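Local coordinates for protein acetyltransferase (Brucella abortus str. 2308 A, PDB 4ZBG) that binds acetyl coenzyme A and, as a GNAT family enzyme, probably transfers its acetyl group to an amine of an acceptor substrate, at residues Y84-V89 / C120-D125; A52-L57 / F71-I76; D62-G67 / S90-R95. One frame throughout, in Å; residues are numbered along the deposited sequence.

Contact 1. Residues Y84-V89 / C120-D125; sequences YGLGPV and CVLLGD. With ACO (acetyl coenzyme *a), chain B.
Y84 and C120 open a short parallel pairing that splits apart after two residues. The tight end is backbone. V121 N donates to Y84 O at 2.8 Å, and L86 N donates to V121 O at 2.9 Å, so the N and the O of V121 both bond to strand 84-89. The CA of G85 also comes to 3.3 Å from V121 O. On one sheet face, CB of L86 rests on SG of C120 at 3.7 Å. CG of L86 stands anti to its backbone N (chi1 -174°), and its branch runs beside L122, the two pointing the same way. CD1 of L86 and CD2 of L122 are 4.1 Å apart.

The strands then diverge, their axes at 43°. A water bridges the gap, donating to L86 O and accepting from L123 N. Past the pairing, L123 and G124 are exposed to solvent. Acetyl-CoA enters the same splay, as in other GNAT enzymes. Its methyl CH3 lies 3.4 Å from L123 O. V89 N donates to the acetyl O at 3.2 Å, and V89 O accepts from N4P of the pantetheine arm.

Strand 64-76 flanks strand 83-91 and strand 151-154 flanks 119-122. Helix 100-114 covers the L86 and C120 face through I105 and L109.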
loop_
_atom_site.group_PDB
_atom_site.type_symbol
_atom_site.label_atom_id
_atom_site.label_comp_id
_atom_site.label_asym_id
_atom_site.label_seq_id
_atom_site.Cartn_x
_atom_site.Cartn_y
_atom_site.Cartn_z
ATOM N N TYR A 84 6.363 -5.499 -6.624
ATOM C CA TYR A 84 5.893 -4.254 -6.041
ATOM C C TYR A 84 5.995 -4.332 -4.533
ATOM O O TYR A 84 6.049 -5.417 -3.958
ATOM C CB TYR A 84 4.453 -3.971 -6.507
ATOM C CG TYR A 84 4.408 -3.772 -8.006
ATOM C CD1 TYR A 84 4.288 -4.862 -8.869
ATOM C CD2 TYR A 84 4.555 -2.505 -8.568
ATOM C CE1 TYR A 84 4.294 -4.689 -10.241
ATOM C CE2 TYR A 84 4.564 -2.325 -9.936
ATOM C CZ TYR A 84 4.427 -3.420 -10.767
ATOM O OH TYR A 84 4.432 -3.250 -12.136
ATOM N N GLY A 85 6.037 -3.173 -3.898
ATOM C CA GLY A 85 5.972 -3.088 -2.454
ATOM C C GLY A 85 4.643 -2.503 -2.046
ATOM O O GLY A 85 4.144 -1.561 -2.671
ATOM N N LEU A 86 4.057 -3.084 -1.008
ATOM C CA LEU A 86 2.806 -2.603 -0.447
ATOM C C LEU A 86 3.130 -1.667 0.707
ATOM O O LEU A 86 3.801 -2.066 1.659
ATOM C CB LEU A 86 1.976 -3.789 0.061
ATOM C CG LEU A 86 0.555 -3.519 0.569
ATOM C CD1 LEU A 86 -0.187 -4.842 0.612
ATOM C CD2 LEU A 86 0.508 -2.840 1.945
ATOM N N GLY A 87 2.628 -0.439 0.643
ATOM C CA GLY A 87 2.739 0.467 1.767
ATOM C C GLY A 87 3.012 1.901 1.373
ATOM O O GLY A 87 3.644 2.167 0.352
ATOM N N PRO A 88 2.561 2.850 2.199
ATOM C CA PRO A 88 1.750 2.603 3.399
ATOM C C PRO A 88 0.326 2.155 3.085
ATOM O O PRO A 88 -0.180 2.377 1.985
ATOM C CB PRO A 88 1.695 3.986 4.058
ATOM C CG PRO A 88 1.825 4.926 2.923
ATOM C CD PRO A 88 2.817 4.285 1.987
ATOM N N VAL A 89 -0.286 1.499 4.065
ATOM C CA VAL A 89 -1.729 1.318 4.120
ATOM C C VAL A 89 -2.187 1.984 5.411
ATOM O O VAL A 89 -1.536 1.835 6.454
ATOM C CB VAL A 89 -2.141 -0.178 4.017
ATOM C CG1 VAL A 89 -1.466 -1.041 5.080
ATOM C CG2 VAL A 89 -3.659 -0.316 4.070
ATOM N N CYS A 120 4.347 -9.257 -4.756
ATOM C CA CYS A 120 4.327 -8.129 -3.848
ATOM C C CYS A 120 5.113 -8.452 -2.586
ATOM O O CYS A 120 5.080 -9.583 -2.102
ATOM C CB CYS A 120 2.884 -7.803 -3.478
ATOM S SG CYS A 120 2.647 -6.217 -2.667
ATOM N N VAL A 121 5.823 -7.448 -2.074
ATOM C CA VAL A 121 6.528 -7.571 -0.797
ATOM C C VAL A 121 6.046 -6.500 0.155
ATOM O O VAL A 121 5.470 -5.501 -0.263
ATOM C CB VAL A 121 8.051 -7.484 -0.947
ATOM C CG1 VAL A 121 8.551 -8.608 -1.815
ATOM C CG2 VAL A 121 8.460 -6.116 -1.498
ATOM N N LEU A 122 6.283 -6.712 1.445
ATOM C CA LEU A 122 5.976 -5.694 2.443
ATOM C C LEU A 122 6.782 -5.900 3.715
ATOM O O LEU A 122 7.328 -6.981 3.951
ATOM C CB LEU A 122 4.481 -5.668 2.761
ATOM C CG LEU A 122 3.827 -6.909 3.376
ATOM C CD1 LEU A 122 4.052 -7.046 4.878
ATOM C CD2 LEU A 122 2.336 -6.875 3.074
ATOM N N LEU A 123 6.836 -4.853 4.533
ATOM C CA LEU A 123 7.367 -4.943 5.888
ATOM C C LEU A 123 6.242 -4.607 6.861
ATOM O O LEU A 123 5.597 -3.567 6.731
ATOM C CB LEU A 123 8.534 -3.967 6.069
ATOM C CG LEU A 123 9.790 -4.303 5.259
ATOM C CD1 LEU A 123 10.790 -3.157 5.289
ATOM C CD2 LEU A 123 10.426 -5.584 5.782
ATOM N N GLY A 124 5.993 -5.476 7.831
ATOM C CA GLY A 124 4.923 -5.214 8.772
ATOM C C GLY A 124 4.700 -6.297 9.801
ATOM O O GLY A 124 5.569 -7.137 10.027
ATOM N N ASP A 125 3.521 -6.251 10.416
ATOM C CA ASP A 125 3.117 -7.149 11.490
ATOM C C ASP A 125 3.354 -8.609 11.137
ATOM O O ASP A 125 3.118 -9.028 9.998
ATOM C CB ASP A 125 1.631 -6.939 11.779
ATOM C CG ASP A 125 1.138 -7.793 12.913
ATOM O OD1 ASP A 125 1.425 -7.444 14.076
ATOM O OD2 ASP A 125 0.471 -8.815 12.648
HETATM N N1A ACO B . -14.461 -8.852 13.972
HETATM C C2A ACO B . -13.367 -9.193 14.644
HETATM N N3A ACO B . -12.172 -8.737 14.310
HETATM C C4A ACO B . -12.033 -7.911 13.266
HETATM C C5A ACO B . -13.140 -7.535 12.542
HETATM C C6A ACO B . -14.389 -8.039 12.934
HETATM N N6A ACO B . -15.587 -7.671 12.207
HETATM N N7A ACO B . -12.730 -6.718 11.564
HETATM C C8A ACO B . -11.416 -6.601 11.678
HETATM N N9A ACO B . -10.969 -7.310 12.701
HETATM C C1B ACO B . -9.580 -7.436 13.141
HETATM C C2B ACO B . -8.762 -8.019 12.259
HETATM O O2B ACO B . -8.800 -9.463 12.300
HETATM C C3B ACO B . -7.257 -7.444 12.688
HETATM O O3B ACO B . -6.799 -8.104 13.899
HETATM P P3B ACO B . -5.751 -9.374 13.892
HETATM O O7A ACO B . -5.513 -9.699 15.348
HETATM O O8A ACO B . -4.478 -8.948 13.201
HETATM O O9A ACO B . -6.423 -10.511 13.155
HETATM C C4B ACO B . -7.465 -6.145 12.925
HETATM O O4B ACO B . -9.001 -5.998 13.248
HETATM C C5B ACO B . -7.217 -5.173 11.757
HETATM O O5B ACO B . -7.747 -5.710 10.571
HETATM P P1A ACO B . -8.583 -4.789 9.507
HETATM O O1A ACO B . -9.872 -4.290 10.086
HETATM O O2A ACO B . -8.652 -5.576 8.228
HETATM O O3A ACO B . -7.589 -3.552 9.205
HETATM P P2A ACO B . -7.793 -2.004 9.612
HETATM O O4A ACO B . -8.907 -1.396 8.819
HETATM O O5A ACO B . -7.826 -1.840 11.105
HETATM O O6A ACO B . -6.415 -1.410 9.001
HETATM C CBP ACO B . -4.124 -0.857 9.386
HETATM C CCP ACO B . -5.176 -1.970 9.372
HETATM C CDP ACO B . -2.767 -1.491 9.685
HETATM C CEP ACO B . -4.122 -0.194 8.013
HETATM C CAP ACO B . -4.501 0.158 10.467
HETATM O OAP ACO B . -4.348 -0.456 11.724
HETATM C C9P ACO B . -3.666 1.439 10.439
HETATM O O9P ACO B . -3.894 2.348 9.698
HETATM N N8P ACO B . -2.590 1.485 11.386
HETATM C C7P ACO B . -1.722 2.636 11.499
HETATM C C6P ACO B . -0.821 2.778 10.283
HETATM C C5P ACO B . -0.029 1.512 10.034
HETATM O O5P ACO B . 0.643 1.005 10.879
HETATM N N4P ACO B . -0.124 0.947 8.720
HETATM C C3P ACO B . 0.603 -0.263 8.397
HETATM C C2P ACO B . 2.068 0.045 8.117
HETATM S S1P ACO B . 2.870 -1.451 7.480
HETATM C C ACO B . 2.477 -1.450 5.723
HETATM O O ACO B . 1.928 -0.518 5.227
HETATM C CH3 ACO B . 2.869 -2.686 4.932
HETATM O O HOH W 1 6.162 -2.394 2.960
#

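Contact 2. Residues A52-L57 / F71-I76; sequences ALTLSL and FSPVLI
F71 meets two consecutive residues, T54 and L55, across an antiparallel pairing. The backbone bonds are uneven. F71 N donates to L55 O at 2.9 Å. The carbonyl of F71 receives two weak bonds instead of one good one. T54 N reaches F71 O at 2.9 Å but with a bent angle of 123°. L55 N is straighter but longer, at 3.4 Å from F71 O.

The apolar contacts lie on the face of L55 and F71. These side chains run side by side, and CD2 of L55 is 4.0 Å from CD1 of F71.

Other contacts set polar atoms against carbon. The F71 ring turns an edge to L55 O, which lies in its plane. At the other end, OG1 of T54 sits beside the backbone N, anti to the carbonyl carbon (chi1 -55°), and comes to 3.2 Å from CD of P73. A52 O approaches CB of S72 at 3.1 Å and also lies near CD of P73.

L112 of helix 100-114 touches F71, and L47 of helix 40-49 touches A52, L53 and S72. L53 centres an inverse gamma turn. The doubled pairing of T54 and L55 with F71 is a classic beta bulge, set where strand 55-61 of the hairpin begins.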
loop_
_atom_site.group_PDB
_atom_site.type_symbol
_atom_site.label_atom_id
_atom_site.label_comp_id
_atom_site.label_asym_id
_atom_site.label_seq_id
_atom_site.Cartn_x
_atom_site.Cartn_y
_atom_site.Cartn_z
ATOM N N ALA A 52 5.721 7.011 -9.617
ATOM C CA ALA A 52 6.050 5.692 -9.075
ATOM C C ALA A 52 4.951 5.164 -8.155
ATOM O O ALA A 52 5.118 4.128 -7.517
ATOM C CB ALA A 52 7.384 5.734 -8.337
ATOM N N LEU A 53 3.831 5.876 -8.094
ATOM C CA LEU A 53 2.677 5.417 -7.341
ATOM C C LEU A 53 1.869 4.523 -8.282
ATOM O O LEU A 53 0.964 4.974 -8.981
ATOM C CB LEU A 53 1.875 6.611 -6.813
ATOM C CG LEU A 53 0.709 6.288 -5.879
ATOM C CD1 LEU A 53 1.148 5.433 -4.695
ATOM C CD2 LEU A 53 0.076 7.580 -5.392
ATOM N N THR A 54 2.255 3.256 -8.335
ATOM C CA THR A 54 1.720 2.321 -9.310
ATOM C C THR A 54 0.222 2.161 -9.156
ATOM O O THR A 54 -0.526 2.158 -10.139
ATOM C CB THR A 54 2.371 0.952 -9.136
ATOM O OG1 THR A 54 3.792 1.100 -9.207
ATOM C CG2 THR A 54 1.902 -0.003 -10.220
ATOM N N LEU A 55 -0.209 2.024 -7.912
ATOM C CA LEU A 55 -1.612 1.847 -7.611
ATOM C C LEU A 55 -1.914 2.539 -6.297
ATOM O O LEU A 55 -1.164 2.400 -5.328
ATOM C CB LEU A 55 -1.943 0.355 -7.531
ATOM C CG LEU A 55 -3.406 0.018 -7.278
ATOM C CD1 LEU A 55 -4.291 0.519 -8.397
ATOM C CD2 LEU A 55 -3.557 -1.482 -7.114
ATOM N N SER A 56 -3.011 3.290 -6.272
ATOM C CA SER A 56 -3.396 4.043 -5.093
ATOM C C SER A 56 -4.903 3.932 -4.989
ATOM O O SER A 56 -5.622 4.420 -5.865
ATOM C CB SER A 56 -2.979 5.500 -5.256
ATOM O OG SER A 56 -3.397 6.274 -4.144
ATOM N N LEU A 57 -5.374 3.246 -3.948
ATOM C CA LEU A 57 -6.805 3.023 -3.763
ATOM C C LEU A 57 -7.272 3.697 -2.497
ATOM O O LEU A 57 -6.540 3.746 -1.504
ATOM C CB LEU A 57 -7.126 1.534 -3.646
ATOM C CG LEU A 57 -6.715 0.611 -4.788
ATOM C CD1 LEU A 57 -7.136 -0.818 -4.475
ATOM C CD2 LEU A 57 -7.298 1.073 -6.110
ATOM N N PHE A 71 0.864 1.184 -3.624
ATOM C CA PHE A 71 1.806 0.204 -4.141
ATOM C C PHE A 71 2.781 0.913 -5.059
ATOM O O PHE A 71 2.402 1.852 -5.754
ATOM C CB PHE A 71 1.098 -0.875 -4.947
ATOM C CG PHE A 71 0.138 -1.702 -4.159
ATOM C CD1 PHE A 71 -1.157 -1.266 -3.927
ATOM C CD2 PHE A 71 0.518 -2.945 -3.679
ATOM C CE1 PHE A 71 -2.045 -2.045 -3.219
ATOM C CE2 PHE A 71 -0.365 -3.739 -2.972
ATOM C CZ PHE A 71 -1.648 -3.290 -2.738
ATOM N N SER A 72 4.026 0.438 -5.090
ATOM C CA SER A 72 5.069 1.053 -5.909
ATOM C C SER A 72 6.065 -0.028 -6.317
ATOM O O SER A 72 6.141 -1.072 -5.668
ATOM C CB SER A 72 5.761 2.193 -5.137
ATOM O OG SER A 72 6.287 1.747 -3.905
ATOM N N PRO A 73 6.837 0.204 -7.390
ATOM C CA PRO A 73 7.744 -0.862 -7.832
ATOM C C PRO A 73 8.907 -1.027 -6.870
ATOM O O PRO A 73 9.377 -0.047 -6.290
ATOM C CB PRO A 73 8.268 -0.347 -9.185
ATOM C CG PRO A 73 7.317 0.739 -9.592
ATOM C CD PRO A 73 6.889 1.368 -8.292
ATOM N N VAL A 74 9.368 -2.261 -6.699
ATOM C CA VAL A 74 10.630 -2.494 -6.015
ATOM C C VAL A 74 11.601 -3.083 -7.019
ATOM O O VAL A 74 11.210 -3.815 -7.926
ATOM C CB VAL A 74 10.486 -3.419 -4.781
ATOM C CG1 VAL A 74 9.550 -2.818 -3.753
ATOM C CG2 VAL A 74 10.047 -4.829 -5.185
ATOM N N LEU A 75 12.871 -2.745 -6.871
ATOM C CA LEU A 75 13.912 -3.361 -7.682
ATOM C C LEU A 75 14.438 -4.563 -6.933
ATOM O O LEU A 75 14.520 -4.545 -5.705
ATOM C CB LEU A 75 15.064 -2.390 -7.920
ATOM C CG LEU A 75 14.710 -1.120 -8.688
ATOM C CD1 LEU A 75 15.923 -0.221 -8.817
ATOM C CD2 LEU A 75 14.159 -1.459 -10.059
ATOM N N ILE A 76 14.799 -5.601 -7.676
ATOM C CA ILE A 76 15.436 -6.773 -7.091
ATOM C C ILE A 76 16.795 -6.921 -7.750
ATOM O O ILE A 76 16.881 -7.149 -8.955
ATOM C CB ILE A 76 14.584 -8.030 -7.262
ATOM C CG1 ILE A 76 13.239 -7.860 -6.555
ATOM C CG2 ILE A 76 15.338 -9.252 -6.725
ATOM C CD1 ILE A 76 12.255 -8.960 -6.878
#

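Contact 3. Residues D62-G67 / S90-R95; sequences DGQVLG and SVLPAR. With ACO (acetyl coenzyme *a), chain B.
L66 carries this contact through both its carbonyl and its side chain. L66 O accepts from L92 N at 2.9 Å, an almost straight bond at 171°. CG of L66 lies anti to its carbonyl carbon, and its two methyls take different partners. CD2 meets CD1 of L92 at 4.0 Å, where the two leucines cross at about a right angle. CD1 lies over one face of the R95 guanidinium, 3.4 Å above its plane and offset toward the rim. CD1 of L92 also reaches V65 O at 3.7 Å. Beside this, the backbones come very close at G67, whose CA is 3.0 Å from S90 O.

G67 and V91 form a non-hydrogen-bonded antiparallel pair in the hairpin of strands 64-76 and 83-91. L66 and G67 both face A59 on the neighbouring strand 55-61, in a classic beta bulge. Past V91, the chain leaves the sheet for a 3-10 turn, closed by R95 N donating to L92 O.

The R95 chain does not run straight out but folds (chi2 -65°, chi3 -66°), which brings its guanidinium against CD1 of L66. The group is held there by salt bridges from NE to E98 and from NH1 to E61. I100 of helix 100-114 touches L66, V91 and R95. On the cofactor side, V91 N donates to O9P of acetyl-CoA at 3.0 Å. CG2 of V91 lies 3.5 Å from the pyrophosphate oxygen O4A.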
loop_
_atom_site.group_PDB
_atom_site.type_symbol
_atom_site.label_atom_id
_atom_site.label_comp_id
_atom_site.label_asym_id
_atom_site.label_seq_id
_atom_site.Cartn_x
_atom_site.Cartn_y
_atom_site.Cartn_z
ATOM N N ASP A 62 -19.719 8.181 2.247
ATOM C CA ASP A 62 -20.304 9.513 2.419
ATOM C C ASP A 62 -19.346 10.621 1.972
ATOM O O ASP A 62 -19.288 11.695 2.578
ATOM C CB ASP A 62 -20.757 9.726 3.870
ATOM C CG ASP A 62 -21.945 8.863 4.237
ATOM O OD1 ASP A 62 -22.843 8.703 3.384
ATOM O OD2 ASP A 62 -21.984 8.345 5.372
ATOM N N GLY A 63 -18.591 10.347 0.912
ATOM C CA GLY A 63 -17.675 11.321 0.350
ATOM C C GLY A 63 -16.389 11.536 1.124
ATOM O O GLY A 63 -15.589 12.392 0.757
ATOM N N GLN A 64 -16.185 10.757 2.185
ATOM C CA GLN A 64 -14.986 10.863 3.017
ATOM C C GLN A 64 -14.057 9.681 2.763
ATOM O O GLN A 64 -14.513 8.542 2.648
ATOM C CB GLN A 64 -15.369 10.893 4.499
ATOM C CG GLN A 64 -14.177 10.987 5.450
ATOM C CD GLN A 64 -14.579 10.989 6.914
ATOM O OE1 GLN A 64 -14.069 11.778 7.718
ATOM N NE2 GLN A 64 -15.498 10.117 7.269
ATOM N N VAL A 65 -12.760 9.954 2.668
ATOM C CA VAL A 65 -11.767 8.886 2.577
ATOM C C VAL A 65 -11.602 8.261 3.955
ATOM O O VAL A 65 -11.213 8.940 4.903
ATOM C CB VAL A 65 -10.416 9.392 2.040
ATOM C CG1 VAL A 65 -9.384 8.274 2.081
ATOM C CG2 VAL A 65 -10.562 9.941 0.624
ATOM N N LEU A 66 -11.896 6.970 4.070
ATOM C CA LEU A 66 -11.716 6.254 5.330
ATOM C C LEU A 66 -10.380 5.530 5.407
ATOM O O LEU A 66 -9.912 5.211 6.491
ATOM C CB LEU A 66 -12.821 5.221 5.517
ATOM C CG LEU A 66 -14.260 5.718 5.538
ATOM C CD1 LEU A 66 -15.158 4.540 5.849
ATOM C CD2 LEU A 66 -14.444 6.833 6.561
ATOM N N GLY A 67 -9.795 5.235 4.253
ATOM C CA GLY A 67 -8.575 4.463 4.210
ATOM C C GLY A 67 -7.926 4.593 2.863
ATOM O O GLY A 67 -8.576 4.990 1.892
ATOM N N SER A 90 -3.293 2.720 5.333
ATOM C CA SER A 90 -3.736 3.584 6.422
ATOM C C SER A 90 -5.244 3.573 6.499
ATOM O O SER A 90 -5.908 3.700 5.477
ATOM C CB SER A 90 -3.322 5.039 6.151
ATOM O OG SER A 90 -1.938 5.158 5.896
ATOM N N VAL A 91 -5.782 3.457 7.704
ATOM C CA VAL A 91 -7.222 3.579 7.919
ATOM C C VAL A 91 -7.424 4.561 9.064
ATOM O O VAL A 91 -6.674 4.531 10.035
ATOM C CB VAL A 91 -7.874 2.203 8.209
ATOM C CG1 VAL A 91 -9.341 2.349 8.652
ATOM C CG2 VAL A 91 -7.768 1.302 6.982
ATOM N N LEU A 92 -8.424 5.438 8.952
ATOM C CA LEU A 92 -8.726 6.365 10.039
ATOM C C LEU A 92 -8.829 5.589 11.340
ATOM O O LEU A 92 -9.532 4.582 11.395
ATOM C CB LEU A 92 -10.060 7.058 9.787
ATOM C CG LEU A 92 -10.067 8.194 8.772
ATOM C CD1 LEU A 92 -11.486 8.702 8.573
ATOM C CD2 LEU A 92 -9.154 9.328 9.218
ATOM N N PRO A 93 -8.140 6.061 12.392
ATOM C CA PRO A 93 -8.157 5.319 13.653
ATOM C C PRO A 93 -9.552 4.886 14.118
ATOM O O PRO A 93 -9.729 3.734 14.526
ATOM C CB PRO A 93 -7.505 6.301 14.623
ATOM C CG PRO A 93 -6.445 6.939 13.760
ATOM C CD PRO A 93 -7.112 7.122 12.402
ATOM N N ALA A 94 -10.534 5.781 14.046
ATOM C CA ALA A 94 -11.874 5.464 14.518
ATOM C C ALA A 94 -12.542 4.327 13.753
ATOM O O ALA A 94 -13.427 3.661 14.291
ATOM C CB ALA A 94 -12.742 6.697 14.468
ATOM N N ARG A 95 -12.129 4.115 12.506
ATOM C CA ARG A 95 -12.756 3.111 11.656
ATOM C C ARG A 95 -11.908 1.857 11.476
ATOM O O ARG A 95 -12.250 1.005 10.671
ATOM C CB ARG A 95 -13.136 3.709 10.298
ATOM C CG ARG A 95 -14.229 4.786 10.368
ATOM C CD ARG A 95 -15.579 4.236 10.842
ATOM N NE ARG A 95 -16.132 3.291 9.878
ATOM C CZ ARG A 95 -16.948 3.610 8.878
ATOM N NH1 ARG A 95 -17.330 4.864 8.693
ATOM N NH2 ARG A 95 -17.384 2.670 8.051
HETATM N N1A ACO B . -14.461 -8.852 13.972
HETATM C C2A ACO B . -13.367 -9.193 14.644
HETATM N N3A ACO B . -12.172 -8.737 14.310
HETATM C C4A ACO B . -12.033 -7.911 13.266
HETATM C C5A ACO B . -13.140 -7.535 12.542
HETATM C C6A ACO B . -14.389 -8.039 12.934
HETATM N N6A ACO B . -15.587 -7.671 12.207
HETATM N N7A ACO B . -12.730 -6.718 11.564
HETATM C C8A ACO B . -11.416 -6.601 11.678
HETATM N N9A ACO B . -10.969 -7.310 12.701
HETATM C C1B ACO B . -9.580 -7.436 13.141
HETATM C C2B ACO B . -8.762 -8.019 12.259
HETATM O O2B ACO B . -8.800 -9.463 12.300
HETATM C C3B ACO B . -7.257 -7.444 12.688
HETATM O O3B ACO B . -6.799 -8.104 13.899
HETATM P P3B ACO B . -5.751 -9.374 13.892
HETATM O O7A ACO B . -5.513 -9.699 15.348
HETATM O O8A ACO B . -4.478 -8.948 13.201
HETATM O O9A ACO B . -6.423 -10.511 13.155
HETATM C C4B ACO B . -7.465 -6.145 12.925
HETATM O O4B ACO B . -9.001 -5.998 13.248
HETATM C C5B ACO B . -7.217 -5.173 11.757
HETATM O O5B ACO B . -7.747 -5.710 10.571
HETATM P P1A ACO B . -8.583 -4.789 9.507
HETATM O O1A ACO B . -9.872 -4.290 10.086
HETATM O O2A ACO B . -8.652 -5.576 8.228
HETATM O O3A ACO B . -7.589 -3.552 9.205
HETATM P P2A ACO B . -7.793 -2.004 9.612
HETATM O O4A ACO B . -8.907 -1.396 8.819
HETATM O O5A ACO B . -7.826 -1.840 11.105
HETATM O O6A ACO B . -6.415 -1.410 9.001
HETATM C CBP ACO B . -4.124 -0.857 9.386
HETATM C CCP ACO B . -5.176 -1.970 9.372
HETATM C CDP ACO B . -2.767 -1.491 9.685
HETATM C CEP ACO B . -4.122 -0.194 8.013
HETATM C CAP ACO B . -4.501 0.158 10.467
HETATM O OAP ACO B . -4.348 -0.456 11.724
HETATM C C9P ACO B . -3.666 1.439 10.439
HETATM O O9P ACO B . -3.894 2.348 9.698
HETATM N N8P ACO B . -2.590 1.485 11.386
HETATM C C7P ACO B . -1.722 2.636 11.499
HETATM C C6P ACO B . -0.821 2.778 10.283
HETATM C C5P ACO B . -0.029 1.512 10.034
HETATM O O5P ACO B . 0.643 1.005 10.879
HETATM N N4P ACO B . -0.124 0.947 8.720
HETATM C C3P ACO B . 0.603 -0.263 8.397
HETATM C C2P ACO B . 2.068 0.045 8.117
HETATM S S1P ACO B . 2.870 -1.451 7.480
HETATM C C ACO B . 2.477 -1.450 5.723
HETATM O O ACO B . 1.928 -0.518 5.227
HETATM C CH3 ACO B . 2.869 -2.686 4.932
#

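Overall arrangement
All three contacts belong to one mixed sheet and follow its order. Contact 2 joins strands 55-61 and 64-76, contact 3 joins 64-76 to 83-91, and contact 1 joins 83-91 to 119-122. Contacts 1 and 2 have centres about 10 Å apart and touch directly, with a probable hydrogen bond of 2.7 Å between G85 N and S72 O. Contact 3 lies about 19 Å from contact 1 and 22 Å from contact 2, centre to centre. Strand 83-91 carries acetyl-CoA between contacts 1 and 3: contact 1 holds the acetyl end, contact 3 the pantetheine amide nearer the pyrophosphate. Contact 2 stands back, with the F71 side chain about 9 Å from the cofactor.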